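Local coordinates for tubulin-like protein CetZ1 (Haloferax volcanii, PDB 4B46) that binds and hydrolyses GTP as a tubulin-like cytoskeletal protein and controls cell shape, being essential for the rod-shaped cells needed for efficient swimming, at residues A79-I90 and V118-Y127; T284-A292 and G348-K356. All blocks are in the same frame, centred on the assembly; numbering follows the deposited sequence.

Contact 1. Residues A79-I90 and V118-Y127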
loop_
_atom_site.group_PDB
_atom_site.type_symbol
_atom_site.label_atom_id
_atom_site.label_comp_id
_atom_site.label_asym_id
_atom_site.label_seq_id
_atom_site.Cartn_x
_atom_site.Cartn_y
_atom_site.Cartn_z
ATOM N N ALA A 79 15.222 13.258 6.888
ATOM C CA ALA A 79 13.978 13.618 6.222
ATOM C C ALA A 79 13.502 14.998 6.667
ATOM O O ALA A 79 13.000 15.788 5.859
ATOM C CB ALA A 79 12.885 12.550 6.480
ATOM N N GLU A 80 13.647 15.293 7.952
ATOM C CA GLU A 80 13.244 16.601 8.452
ATOM C C GLU A 80 14.159 17.721 7.961
ATOM O O GLU A 80 13.684 18.786 7.596
ATOM C CB GLU A 80 13.153 16.600 9.980
ATOM C CG GLU A 80 12.060 15.666 10.483
ATOM C CD GLU A 80 11.696 15.887 11.932
ATOM O OE1 GLU A 80 12.597 16.199 12.737
ATOM O OE2 GLU A 80 10.499 15.749 12.265
ATOM N N GLU A 81 15.466 17.469 7.939
ATOM C CA GLU A 81 16.443 18.477 7.532
ATOM C C GLU A 81 16.316 18.759 6.048
ATOM O O GLU A 81 16.420 19.908 5.608
ATOM C CB GLU A 81 17.870 17.990 7.836
ATOM C CG GLU A 81 18.188 17.881 9.317
ATOM C CD GLU A 81 19.397 16.992 9.622
ATOM O OE1 GLU A 81 19.968 16.366 8.692
ATOM O OE2 GLU A 81 19.772 16.920 10.811
ATOM N N ASP A 82 16.073 17.709 5.272
ATOM C CA ASP A 82 16.107 17.832 3.819
ATOM C C ASP A 82 14.733 17.775 3.144
ATOM O O ASP A 82 14.643 17.480 1.953
ATOM C CB ASP A 82 17.041 16.767 3.225
ATOM C CG ASP A 82 18.509 16.983 3.615
ATOM O OD1 ASP A 82 18.906 18.135 3.905
ATOM O OD2 ASP A 82 19.271 15.998 3.615
ATOM N N ILE A 83 13.673 18.078 3.893
ATOM C CA ILE A 83 12.316 17.971 3.364
ATOM C C ILE A 83 12.103 18.890 2.154
ATOM O O ILE A 83 11.294 18.594 1.281
ATOM C CB ILE A 83 11.229 18.239 4.445
ATOM C CG1 ILE A 83 9.892 17.656 3.999
ATOM C CG2 ILE A 83 11.103 19.731 4.773
ATOM C CD1 ILE A 83 9.922 16.137 3.857
ATOM N N ASP A 84 12.859 19.982 2.082
ATOM C CA ASP A 84 12.727 20.895 0.956
ATOM C C ASP A 84 13.279 20.296 -0.334
ATOM O O ASP A 84 12.832 20.654 -1.418
ATOM C CB ASP A 84 13.372 22.252 1.265
ATOM C CG ASP A 84 12.554 23.073 2.260
ATOM O OD1 ASP A 84 11.312 22.937 2.263
ATOM O OD2 ASP A 84 13.144 23.844 3.046
ATOM N N GLU A 85 14.237 19.377 -0.224
ATOM C CA GLU A 85 14.722 18.659 -1.405
ATOM C C GLU A 85 13.605 17.805 -1.984
ATOM O O GLU A 85 13.413 17.732 -3.199
ATOM C CB GLU A 85 15.908 17.758 -1.061
ATOM C CG GLU A 85 17.203 18.487 -0.816
ATOM C CD GLU A 85 18.384 17.539 -0.771
ATOM O OE1 GLU A 85 18.567 16.850 0.256
ATOM O OE2 GLU A 85 19.132 17.473 -1.767
ATOM N N VAL A 86 12.878 17.141 -1.096
ATOM C CA VAL A 86 11.767 16.310 -1.511
ATOM C C VAL A 86 10.679 17.189 -2.123
ATOM O O VAL A 86 10.162 16.893 -3.204
ATOM C CB VAL A 86 11.202 15.508 -0.337
ATOM C CG1 VAL A 86 10.091 14.573 -0.829
ATOM C CG2 VAL A 86 12.317 14.723 0.341
ATOM N N GLN A 87 10.361 18.287 -1.441
ATOM C CA GLN A 87 9.322 19.207 -1.904
ATOM C C GLN A 87 9.676 19.806 -3.262
ATOM O O GLN A 87 8.793 20.082 -4.079
ATOM C CB GLN A 87 9.069 20.321 -0.883
ATOM C CG GLN A 87 7.831 21.169 -1.196
ATOM C CD GLN A 87 6.574 20.322 -1.382
ATOM O OE1 GLN A 87 6.317 19.382 -0.622
ATOM N NE2 GLN A 87 5.799 20.638 -2.414
ATOM N N GLY A 88 10.970 19.999 -3.493
ATOM C CA GLY A 88 11.458 20.467 -4.772
ATOM C C GLY A 88 10.947 19.591 -5.898
ATOM O O GLY A 88 10.436 20.094 -6.897
ATOM N N ALA A 89 11.062 18.279 -5.719
ATOM C CA ALA A 89 10.580 17.300 -6.699
ATOM C C ALA A 89 9.059 17.215 -6.783
ATOM O O ALA A 89 8.500 17.007 -7.858
ATOM C CB ALA A 89 11.131 15.935 -6.379
ATOM N N ILE A 90 8.398 17.327 -5.637
ATOM C CA ILE A 90 6.946 17.293 -5.586
ATOM C C ILE A 90 6.351 18.519 -6.296
ATOM O O ILE A 90 5.257 18.451 -6.866
ATOM C CB ILE A 90 6.450 17.193 -4.129
ATOM C CG1 ILE A 90 6.921 15.877 -3.507
ATOM C CG2 ILE A 90 4.934 17.265 -4.054
ATOM C CD1 ILE A 90 6.604 15.753 -2.046
ATOM N N VAL A 118 7.561 11.397 8.376
ATOM C CA VAL A 118 7.925 12.803 8.289
ATOM C C VAL A 118 7.333 13.390 7.018
ATOM O O VAL A 118 6.750 14.475 7.033
ATOM C CB VAL A 118 9.466 12.997 8.325
ATOM C CG1 VAL A 118 9.859 14.433 7.920
ATOM C CG2 VAL A 118 9.998 12.661 9.700
ATOM N N LEU A 119 7.453 12.658 5.918
ATOM C CA LEU A 119 6.881 13.131 4.663
ATOM C C LEU A 119 5.357 13.215 4.741
ATOM O O LEU A 119 4.768 14.204 4.277
ATOM C CB LEU A 119 7.288 12.242 3.484
ATOM C CG LEU A 119 6.645 12.637 2.142
ATOM C CD1 LEU A 119 6.965 14.083 1.737
ATOM C CD2 LEU A 119 7.038 11.659 1.038
ATOM N N ALA A 120 4.723 12.188 5.317
ATOM C CA ALA A 120 3.255 12.165 5.385
ATOM C C ALA A 120 2.729 13.393 6.118
ATOM O O ALA A 120 1.779 14.030 5.673
ATOM C CB ALA A 120 2.744 10.876 6.042
ATOM N N LYS A 121 3.368 13.723 7.237
ATOM C CA LYS A 121 3.010 14.897 8.021
ATOM C C LYS A 121 3.195 16.186 7.207
ATOM O O LYS A 121 2.335 17.069 7.217
ATOM C CB LYS A 121 3.852 14.946 9.301
ATOM C CG LYS A 121 3.380 15.994 10.291
ATOM C CD LYS A 121 4.256 16.038 11.533
ATOM C CE LYS A 121 3.784 17.132 12.481
ATOM N NZ LYS A 121 4.730 17.357 13.608
ATOM N N HIS A 122 4.318 16.277 6.501
ATOM C CA HIS A 122 4.618 17.433 5.655
ATOM C C HIS A 122 3.549 17.603 4.573
ATOM O O HIS A 122 3.072 18.716 4.319
ATOM C CB HIS A 122 6.005 17.254 5.026
ATOM C CG HIS A 122 6.287 18.179 3.882
ATOM N ND1 HIS A 122 6.805 19.444 4.053
ATOM C CD2 HIS A 122 6.147 18.007 2.546
ATOM C CE1 HIS A 122 6.956 20.021 2.872
ATOM N NE2 HIS A 122 6.559 19.173 1.942
ATOM N N LEU A 123 3.172 16.495 3.940
ATOM C CA LEU A 123 2.162 16.534 2.885
ATOM C C LEU A 123 0.783 16.984 3.381
ATOM O O LEU A 123 0.113 17.795 2.727
ATOM C CB LEU A 123 2.050 15.181 2.198
ATOM C CG LEU A 123 3.258 14.762 1.364
ATOM C CD1 LEU A 123 3.083 13.336 0.834
ATOM C CD2 LEU A 123 3.451 15.741 0.229
ATOM N N LYS A 124 0.359 16.470 4.533
ATOM C CA LYS A 124 -0.941 16.852 5.099
ATOM C C LYS A 124 -0.958 18.318 5.505
ATOM O O LYS A 124 -2.015 18.957 5.573
ATOM C CB LYS A 124 -1.293 15.957 6.298
ATOM C CG LYS A 124 -1.829 14.587 5.880
ATOM C CD LYS A 124 -2.435 13.804 7.045
ATOM C CE LYS A 124 -3.627 14.511 7.652
ATOM N NZ LYS A 124 -4.700 14.726 6.645
ATOM N N ARG A 125 0.232 18.855 5.756
ATOM C CA ARG A 125 0.370 20.228 6.213
ATOM C C ARG A 125 0.189 21.238 5.077
ATOM O O ARG A 125 -0.279 22.357 5.296
ATOM C CB ARG A 125 1.749 20.404 6.844
ATOM C CG ARG A 125 1.752 21.156 8.140
ATOM C CD ARG A 125 3.029 20.872 8.923
ATOM N NE ARG A 125 3.144 21.746 10.083
ATOM C CZ ARG A 125 3.966 22.782 10.152
ATOM N NH1 ARG A 125 4.768 23.061 9.133
ATOM N NH2 ARG A 125 3.995 23.528 11.246
ATOM N N ILE A 126 0.572 20.855 3.864
ATOM C CA ILE A 126 0.531 21.807 2.756
ATOM C C ILE A 126 -0.524 21.491 1.693
ATOM O O ILE A 126 -0.934 22.387 0.953
ATOM C CB ILE A 126 1.928 22.006 2.093
ATOM C CG1 ILE A 126 2.205 20.906 1.071
ATOM C CG2 ILE A 126 3.038 22.059 3.159
ATOM C CD1 ILE A 126 3.595 20.980 0.476
ATOM N N TYR A 127 -0.961 20.232 1.615
ATOM C CA TYR A 127 -1.990 19.844 0.652
ATOM C C TYR A 127 -3.276 19.429 1.358
ATOM O O TYR A 127 -3.253 19.041 2.523
ATOM C CB TYR A 127 -1.517 18.693 -0.246
ATOM C CG TYR A 127 -0.304 19.021 -1.081
ATOM C CD1 TYR A 127 -0.351 20.015 -2.055
ATOM C CD2 TYR A 127 0.890 18.333 -0.902
ATOM C CE1 TYR A 127 0.764 20.321 -2.820
ATOM C CE2 TYR A 127 2.006 18.626 -1.661
ATOM C CZ TYR A 127 1.940 19.615 -2.619
ATOM O OH TYR A 127 3.052 19.900 -3.370
#
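Gln87 and His122 join two neighbouring helices on one side of the tubulin/FtsZ GTPase domain, a Rossmann-like nucleotide-binding fold; the axes of helix 83-90 and of the 118-126 part of its partner cross at -57°, 11.3 Å apart. From CB outward, Gln87 meets His122 first: CB and CG both lie near its NE2, and CG is in the plane of the imidazole at its edge. The chain then bends (chi2 54°), bringing the amide to Ile126 and Tyr127. CD packs on CD1 of Ile126. OE1 accepts a nearly straight bond from His122 NE2 (2.6 Å, 167°), the oxygen in the ring plane but the donor tilted from the amide's carbonyl plane. NE2 gives a bond to Tyr127 OH at 3.0 Å and another to Asp91. With an alanine here, His122 NE2 and Tyr127 OH would probably each lose a partner, and the imidazole would keep Ile83 on one face but lose the bond that fixes its rotation. Over that face Ile83 CG1 makes a CH-pi contact 3.7 Å from the ring centroid.

Deeper in, Leu119 CD1 sits among Ile83 CD1, Val86 CG1 and Ile90 CD1; Leu119 also touches Phe8 and Val103 of the central sheet. Val118 CG1 touches both Ala79 CB, at 3.8 Å, on the side chain nearer Thr111 of the nucleotide site, and Glu80 CG, at 3.6 Å.

Contact 2. Residues T284-A292 and G348-K356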
loop_
_atom_site.group_PDB
_atom_site.type_symbol
_atom_site.label_atom_id
_atom_site.label_comp_id
_atom_site.label_asym_id
_atom_site.label_seq_id
_atom_site.Cartn_x
_atom_site.Cartn_y
_atom_site.Cartn_z
ATOM N N THR A 284 -3.207 -8.978 2.834
ATOM C CA THR A 284 -1.946 -8.235 2.840
ATOM C C THR A 284 -1.441 -8.129 4.278
ATOM O O THR A 284 -0.262 -8.383 4.554
ATOM C CB THR A 284 -2.093 -6.837 2.169
ATOM O OG1 THR A 284 -3.089 -6.058 2.847
ATOM C CG2 THR A 284 -2.489 -6.990 0.699
ATOM N N LEU A 285 -2.353 -7.790 5.189
ATOM C CA LEU A 285 -2.122 -7.891 6.628
ATOM C C LEU A 285 -3.100 -8.894 7.231
ATOM O O LEU A 285 -4.292 -8.627 7.292
ATOM C CB LEU A 285 -2.300 -6.528 7.321
ATOM C CG LEU A 285 -2.276 -6.553 8.862
ATOM C CD1 LEU A 285 -0.905 -7.007 9.427
ATOM C CD2 LEU A 285 -2.671 -5.196 9.435
ATOM N N PRO A 286 -2.602 -10.059 7.679
ATOM C CA PRO A 286 -3.519 -11.047 8.267
ATOM C C PRO A 286 -4.222 -10.506 9.509
ATOM O O PRO A 286 -3.617 -9.777 10.307
ATOM C CB PRO A 286 -2.597 -12.221 8.633
ATOM C CG PRO A 286 -1.458 -12.096 7.705
ATOM C CD PRO A 286 -1.244 -10.596 7.511
ATOM N N CYS A 287 -5.502 -10.839 9.640
ATOM C CA CYS A 287 -6.316 -10.432 10.777
ATOM C C CYS A 287 -7.661 -11.135 10.689
ATOM O O CYS A 287 -7.958 -11.797 9.700
ATOM C CB CYS A 287 -6.524 -8.911 10.781
ATOM S SG CYS A 287 -7.395 -8.248 9.335
ATOM N N GLU A 288 -8.478 -11.008 11.723
ATOM C CA GLU A 288 -9.854 -11.456 11.616
ATOM C C GLU A 288 -10.624 -10.316 10.971
ATOM O O GLU A 288 -10.438 -9.164 11.338
ATOM C CB GLU A 288 -10.422 -11.806 12.983
ATOM C CG GLU A 288 -9.925 -13.161 13.482
ATOM C CD GLU A 288 -10.227 -13.403 14.942
ATOM O OE1 GLU A 288 -9.483 -12.873 15.800
ATOM O OE2 GLU A 288 -11.195 -14.141 15.227
ATOM N N ILE A 289 -11.448 -10.636 9.982
ATOM C CA ILE A 289 -12.119 -9.605 9.198
ATOM C C ILE A 289 -13.361 -9.098 9.922
ATOM O O ILE A 289 -13.879 -8.029 9.607
ATOM C CB ILE A 289 -12.454 -10.096 7.766
ATOM C CG1 ILE A 289 -13.536 -11.175 7.796
ATOM C CG2 ILE A 289 -11.186 -10.613 7.075
ATOM C CD1 ILE A 289 -13.908 -11.701 6.422
ATOM N N GLU A 290 -13.827 -9.862 10.904
ATOM C CA GLU A 290 -14.921 -9.411 11.752
ATOM C C GLU A 290 -14.492 -8.136 12.490
ATOM O O GLU A 290 -13.369 -8.033 12.985
ATOM C CB GLU A 290 -15.323 -10.511 12.737
ATOM C CG GLU A 290 -16.533 -10.180 13.595
ATOM C CD GLU A 290 -17.838 -10.185 12.815
ATOM O OE1 GLU A 290 -17.935 -10.922 11.808
ATOM O OE2 GLU A 290 -18.772 -9.455 13.213
ATOM N N GLY A 291 -15.370 -7.146 12.537
ATOM C CA GLY A 291 -15.051 -5.916 13.239
ATOM C C GLY A 291 -14.415 -4.809 12.411
ATOM O O GLY A 291 -14.157 -3.728 12.940
ATOM N N ALA A 292 -14.138 -5.069 11.133
ATOM C CA ALA A 292 -13.647 -4.021 10.241
ATOM C C ALA A 292 -14.682 -2.904 10.196
ATOM O O ALA A 292 -15.881 -3.156 10.293
ATOM C CB ALA A 292 -13.393 -4.565 8.846
ATOM N N GLY A 348 -9.973 0.031 8.902
ATOM C CA GLY A 348 -10.300 0.157 10.310
ATOM C C GLY A 348 -10.333 -1.185 11.019
ATOM O O GLY A 348 -11.158 -1.414 11.910
ATOM N N VAL A 349 -9.447 -2.091 10.617
ATOM C CA VAL A 349 -9.365 -3.384 11.289
ATOM C C VAL A 349 -8.772 -3.210 12.684
ATOM O O VAL A 349 -7.948 -2.322 12.909
ATOM C CB VAL A 349 -8.563 -4.417 10.473
ATOM C CG1 VAL A 349 -9.323 -4.788 9.201
ATOM C CG2 VAL A 349 -7.165 -3.893 10.157
ATOM N N THR A 350 -9.216 -4.046 13.619
ATOM C CA THR A 350 -8.812 -3.932 15.018
ATOM C C THR A 350 -8.493 -5.304 15.619
ATOM O O THR A 350 -8.792 -6.342 15.021
ATOM C CB THR A 350 -9.921 -3.287 15.870
ATOM O OG1 THR A 350 -11.138 -4.025 15.697
ATOM C CG2 THR A 350 -10.149 -1.837 15.463
ATOM N N ASN A 351 -7.892 -5.289 16.806
ATOM C CA ASN A 351 -7.473 -6.509 17.502
ATOM C C ASN A 351 -6.606 -7.385 16.607
ATOM O O ASN A 351 -6.727 -8.610 16.601
ATOM C CB ASN A 351 -8.683 -7.296 18.029
ATOM C CG ASN A 351 -8.302 -8.311 19.099
ATOM O OD1 ASN A 351 -7.454 -8.043 19.950
ATOM N ND2 ASN A 351 -8.921 -9.488 19.048
ATOM N N VAL A 352 -5.741 -6.735 15.836
ATOM C CA VAL A 352 -4.857 -7.421 14.910
ATOM C C VAL A 352 -3.622 -7.901 15.678
ATOM O O VAL A 352 -2.868 -7.089 16.215
ATOM C CB VAL A 352 -4.465 -6.487 13.751
ATOM C CG1 VAL A 352 -3.627 -7.226 12.737
ATOM C CG2 VAL A 352 -5.738 -5.905 13.089
ATOM N N PRO A 353 -3.435 -9.226 15.770
ATOM C CA PRO A 353 -2.307 -9.785 16.530
ATOM C C PRO A 353 -0.969 -9.148 16.152
ATOM O O PRO A 353 -0.205 -8.758 17.032
ATOM C CB PRO A 353 -2.333 -11.275 16.153
ATOM C CG PRO A 353 -3.785 -11.544 15.891
ATOM C CD PRO A 353 -4.321 -10.281 15.239
ATOM N N ARG A 354 -0.712 -9.021 14.859
ATOM C CA ARG A 354 0.541 -8.457 14.395
ATOM C C ARG A 354 0.734 -7.018 14.892
ATOM O O ARG A 354 1.832 -6.634 15.285
ATOM C CB ARG A 354 0.597 -8.513 12.873
ATOM C CG ARG A 354 1.768 -7.790 12.260
ATOM C CD ARG A 354 3.106 -8.413 12.673
ATOM N NE ARG A 354 4.029 -8.432 11.543
ATOM C CZ ARG A 354 5.354 -8.432 11.645
ATOM N NH1 ARG A 354 5.934 -8.395 12.839
ATOM N NH2 ARG A 354 6.104 -8.452 10.548
ATOM N N ILE A 355 -0.341 -6.231 14.882
ATOM C CA ILE A 355 -0.280 -4.863 15.381
ATOM C C ILE A 355 -0.098 -4.831 16.892
ATOM O O ILE A 355 0.698 -4.046 17.415
ATOM C CB ILE A 355 -1.523 -4.051 14.951
ATOM C CG1 ILE A 355 -1.608 -4.001 13.424
ATOM C CG2 ILE A 355 -1.487 -2.637 15.544
ATOM C CD1 ILE A 355 -0.279 -3.630 12.766
ATOM N N LYS A 356 -0.809 -5.707 17.598
ATOM C CA LYS A 356 -0.640 -5.818 19.045
ATOM C C LYS A 356 0.789 -6.231 19.431
ATOM O O LYS A 356 1.302 -5.792 20.460
ATOM C CB LYS A 356 -1.657 -6.800 19.651
ATOM C CG LYS A 356 -3.090 -6.264 19.681
ATOM C CD LYS A 356 -3.982 -7.089 20.600
ATOM C CE LYS A 356 -4.267 -8.471 20.020
ATOM N NZ LYS A 356 -5.136 -9.302 20.913
HETATM O O HOH W 1 -2.059 -10.329 12.641
HETATM O O HOH W 2 -7.652 -9.202 13.876
HETATM O O HOH W 3 -10.819 -6.549 12.121
HETATM O O HOH W 4 -10.672 -10.263 16.849
HETATM O O HOH W 5 -11.255 -8.532 15.125
#
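Two non-repetitive runs of backbone pass each other here, closest where the CA atoms of Ala292 and Val349 stand 4.5 Å apart and those of Cys287 and Val352 5.3 Å apart. Residues 285-288 are extended, and 289-292 fold into a type II beta turn with Gly291 at a positive phi (92°), where a side chain would jam against the preceding carbonyl. In the second segment Val352 takes the N-cap position of helix 353-366. No direct hydrogen bond crosses the gap, but waters bridge it. Water 1 donates to Pro286 O and accepts from Arg354 N in the first turn of the helix, 2.9 Å from each. Water 2 takes the N-H of Glu288 and donates to Thr350 O, which also receives a bond from water 5, itself a donor to Glu290 O. Further out, water 4 links Glu288 OE1 to Asn351 ND2.

Both segments belong to the tubulin-like C-terminal domain and lie at one end of its strands, one leading into strand 294-301, the other leaving strand 339-347 for the last helix. Alongside these waters the contact is apolar. Val352 turns its two methyls to Cys287 CB, each 3.9 Å away, and CG1 also reaches Pro286 O and Leu285 CD2. Cys287 SG, set between its own backbone N and carbonyl carbon (chi1 62°), meets Val349 CG1 at 4.0 Å; that methyl also touches Ala292 CB, 4.1 Å off. Leu285 splits its branches: CD2 goes to Val352 and Ile355, whereas CD1 lies against CB and CG of Arg354, whose guanidinium runs on to salt bridges with Asp168 and Glu357.

How the contacts relate
From the N terminus the chain first builds the early strands of the GTPase domain, then helices 72-81 and 83-90, strand 100-106 and helix 111-126; contact 1 closes that short loop of 27 residues, pairing neighbouring helices on the sheet. Contact 2 opens only after the chain has entered the C-terminal domain, and closes a loop of 55 residues that holds strands 294-301, 326-333 and 339-347 and helix 308-322. The two loops follow in series, neither nesting nor crossing, and their centres are 30 Å apart. Each ties its own domain, yet segment 284-292 of contact 2 also reaches back, since Leu285 packs on Val166 of GTPase strand 163-168.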